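Local coordinates for type VII secretion system protein EssB (Staphylococcus aureus, PDB 4ANN) that is an integral membrane component of the type VII (Ess) secretion system, probably required for secretion of EsxA and EsxB, represented here by its cytoplasmic segment, at residues A[34-39]-A[98-103]. Residues are numbered along the deposited sequence; the frame is centred on the assembly and turned at random. Where two conformers were deposited one is given.
Sequences FHLMYL and RTRYTF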
loop_
_atom_site.group_PDB
_atom_site.type_symbol
_atom_site.label_atom_id
_atom_site.label_comp_id
_atom_site.label_asym_id
_atom_site.label_seq_id
_atom_site.Cartn_x
_atom_site.Cartn_y
_atom_site.Cartn_z
ATOM N N PHE A 34 -18.097 -18.130 -0.639
ATOM C CA PHE A 34 -16.999 -18.891 -1.259
ATOM C C PHE A 34 -16.804 -18.570 -2.737
ATOM O O PHE A 34 -15.669 -18.517 -3.222
ATOM C CB PHE A 34 -17.263 -20.382 -1.032
ATOM C CG PHE A 34 -16.849 -20.934 0.345
ATOM C CD1 PHE A 34 -16.722 -20.176 1.461
ATOM C CD2 PHE A 34 -16.578 -22.264 0.509
ATOM C CE1 PHE A 34 -16.356 -20.766 2.672
ATOM C CE2 PHE A 34 -16.229 -22.903 1.664
ATOM C CZ PHE A 34 -16.112 -22.094 2.782
ATOM N N HIS A 35 -17.955 -18.305 -3.416
ATOM C CA HIS A 35 -17.963 -18.135 -4.857
ATOM C C HIS A 35 -17.471 -16.760 -5.241
ATOM O O HIS A 35 -17.423 -16.362 -6.394
ATOM C CB HIS A 35 -19.364 -18.272 -5.479
ATOM C CG HIS A 35 -20.180 -17.056 -5.142
ATOM N ND1 HIS A 35 -20.456 -16.030 -5.988
ATOM C CD2 HIS A 35 -20.763 -16.746 -3.955
ATOM C CE1 HIS A 35 -21.191 -15.145 -5.349
ATOM N NE2 HIS A 35 -21.397 -15.537 -4.110
ATOM N N LEU A 36 -17.070 -15.964 -4.259
ATOM C CA LEU A 36 -16.445 -14.703 -4.591
ATOM C C LEU A 36 -14.945 -14.764 -4.478
ATOM O O LEU A 36 -14.277 -13.805 -4.842
ATOM C CB LEU A 36 -17.002 -13.626 -3.657
ATOM C CG LEU A 36 -18.497 -13.436 -3.853
ATOM C CD1 LEU A 36 -19.059 -12.590 -2.741
ATOM C CD2 LEU A 36 -18.765 -12.794 -5.237
ATOM N N MET A 37 -14.401 -15.884 -3.940
ATOM C CA MET A 37 -12.943 -15.888 -3.686
ATOM C C MET A 37 -12.152 -15.767 -4.984
ATOM O O MET A 37 -11.008 -15.303 -4.993
ATOM C CB MET A 37 -12.591 -17.110 -2.851
ATOM C CG MET A 37 -13.149 -17.100 -1.437
ATOM S SD MET A 37 -12.391 -15.927 -0.279
ATOM C CE MET A 37 -13.543 -14.590 -0.368
ATOM N N TYR A 38 -12.723 -16.164 -6.111
ATOM C CA TYR A 38 -12.062 -16.022 -7.419
ATOM C C TYR A 38 -11.704 -14.559 -7.678
ATOM O O TYR A 38 -10.787 -14.273 -8.440
ATOM C CB TYR A 38 -12.968 -16.580 -8.541
ATOM C CG TYR A 38 -13.993 -15.597 -9.039
ATOM C CD1 TYR A 38 -15.188 -15.467 -8.317
ATOM C CD2 TYR A 38 -13.810 -14.796 -10.179
ATOM C CE1 TYR A 38 -16.183 -14.575 -8.677
ATOM C CE2 TYR A 38 -14.792 -13.900 -10.564
ATOM C CZ TYR A 38 -15.945 -13.819 -9.811
ATOM O OH TYR A 38 -16.896 -12.928 -10.240
ATOM N N LEU A 39 -12.422 -13.595 -7.074
ATOM C CA LEU A 39 -12.074 -12.165 -7.290
ATOM C C LEU A 39 -10.686 -11.890 -6.800
ATOM O O LEU A 39 -10.046 -10.885 -7.261
ATOM C CB LEU A 39 -13.072 -11.260 -6.601
ATOM C CG LEU A 39 -14.487 -11.330 -7.194
ATOM C CD1 LEU A 39 -15.465 -10.494 -6.381
ATOM C CD2 LEU A 39 -14.530 -10.960 -8.665
ATOM N N ARG A 98 -13.222 2.642 -4.880
ATOM C CA ARG A 98 -14.465 2.552 -5.679
ATOM C C ARG A 98 -14.816 1.130 -6.107
ATOM O O ARG A 98 -15.890 0.816 -6.654
ATOM C CB ARG A 98 -14.266 3.499 -6.863
ATOM C CG ARG A 98 -13.857 2.882 -8.179
ATOM C CD ARG A 98 -12.560 3.327 -8.823
ATOM N NE ARG A 98 -11.737 2.244 -9.404
ATOM C CZ ARG A 98 -12.333 1.331 -10.187
ATOM N NH1 ARG A 98 -13.596 1.146 -10.608
ATOM N NH2 ARG A 98 -11.470 0.422 -10.634
ATOM N N THR A 99 -13.885 0.228 -5.911
ATOM C CA THR A 99 -14.072 -1.160 -6.250
ATOM C C THR A 99 -14.474 -1.936 -5.005
ATOM O O THR A 99 -14.618 -1.369 -3.910
ATOM C CB THR A 99 -12.784 -1.808 -6.785
ATOM O OG1 THR A 99 -11.788 -1.989 -5.785
ATOM C CG2 THR A 99 -12.086 -0.935 -7.812
ATOM N N ARG A 100 -14.631 -3.234 -5.217
ATOM C CA ARG A 100 -14.947 -4.239 -4.222
ATOM C C ARG A 100 -13.791 -4.472 -3.253
ATOM O O ARG A 100 -14.009 -4.908 -2.094
ATOM C CB ARG A 100 -15.379 -5.564 -4.905
ATOM C CG ARG A 100 -16.837 -5.636 -5.343
ATOM C CD ARG A 100 -17.128 -6.958 -6.043
ATOM N NE ARG A 100 -18.140 -7.778 -5.395
ATOM C CZ ARG A 100 -18.305 -8.141 -4.135
ATOM N NH1 ARG A 100 -17.484 -7.758 -3.154
ATOM N NH2 ARG A 100 -19.322 -8.907 -3.773
ATOM N N TYR A 101 -12.588 -4.284 -3.651
ATOM C CA TYR A 101 -11.320 -4.602 -3.070
ATOM C C TYR A 101 -10.915 -3.618 -1.979
ATOM O O TYR A 101 -11.296 -2.472 -1.953
ATOM C CB TYR A 101 -10.199 -4.641 -4.106
ATOM C CG TYR A 101 -10.344 -5.695 -5.176
ATOM C CD1 TYR A 101 -10.312 -7.063 -4.888
ATOM C CD2 TYR A 101 -10.514 -5.307 -6.501
ATOM C CE1 TYR A 101 -10.433 -8.001 -5.873
ATOM C CE2 TYR A 101 -10.625 -6.264 -7.497
ATOM C CZ TYR A 101 -10.601 -7.602 -7.185
ATOM O OH TYR A 101 -10.715 -8.509 -8.190
ATOM N N THR A 102 -10.045 -4.101 -1.094
ATOM C CA THR A 102 -9.363 -3.340 -0.069
ATOM C C THR A 102 -7.881 -3.655 -0.198
ATOM O O THR A 102 -7.476 -4.645 -0.815
ATOM C CB THR A 102 -9.839 -3.661 1.347
ATOM O OG1 THR A 102 -9.507 -5.056 1.581
ATOM C CG2 THR A 102 -11.355 -3.463 1.542
ATOM N N PHE A 103 -7.064 -2.772 0.421
ATOM C CA PHE A 103 -5.614 -2.908 0.325
ATOM C C PHE A 103 -4.977 -2.361 1.595
ATOM O O PHE A 103 -5.618 -1.660 2.383
ATOM C CB PHE A 103 -5.051 -2.170 -0.909
ATOM C CG PHE A 103 -5.102 -0.648 -0.824
ATOM C CD1 PHE A 103 -6.294 0.018 -1.056
ATOM C CD2 PHE A 103 -3.995 0.100 -0.501
ATOM C CE1 PHE A 103 -6.399 1.434 -0.956
ATOM C CE2 PHE A 103 -4.061 1.500 -0.392
ATOM C CZ PHE A 103 -5.279 2.146 -0.632
#
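The ring of Tyr-101 takes the carbonyl O of Leu-39 at its edge, in plane, while the guanidinium of Arg-100, in the conformer given, carries CD1 of Leu-39 over one face and meets CD1 of Leu-36 obliquely. Tyr-101 OH donates a short hydrogen bond, 2.6 Å, to Leu-39 O. It approaches well off the C=O direction (135°) and somewhat out of the carbonyl plane. Tyrosine suits this place because its long flat side chain spans the gap between the backbones and ends in a donor.

Beside the bond, leucine methyls pack against the arginine, less certainly because Arg-100 has a second conformer. Leu-39 CD1 lies 3.9 Å from Arg-100 CD; a buried leucine suits this aliphatic neighbour. The bend at chi3 (119°) turns the guanidinium toward Leu-36, whose CD1 is 3.8 Å from NH2. Exposed arginine can lay methylenes on leucine while keeping its charge near solvent. Within 98-103, Thr-99 OG1 accepts from Tyr-101 N in an ST turn.

Tyr-101 also makes a cation-pi contact with Arg-123 and packs on Leu-125. Within the cytoplasmic YukC-family domain, the contact ties the 3-10 turn at 38-39, between strands 21-25 and 50-54, to the antiparallel pair 101-102 and 124-125.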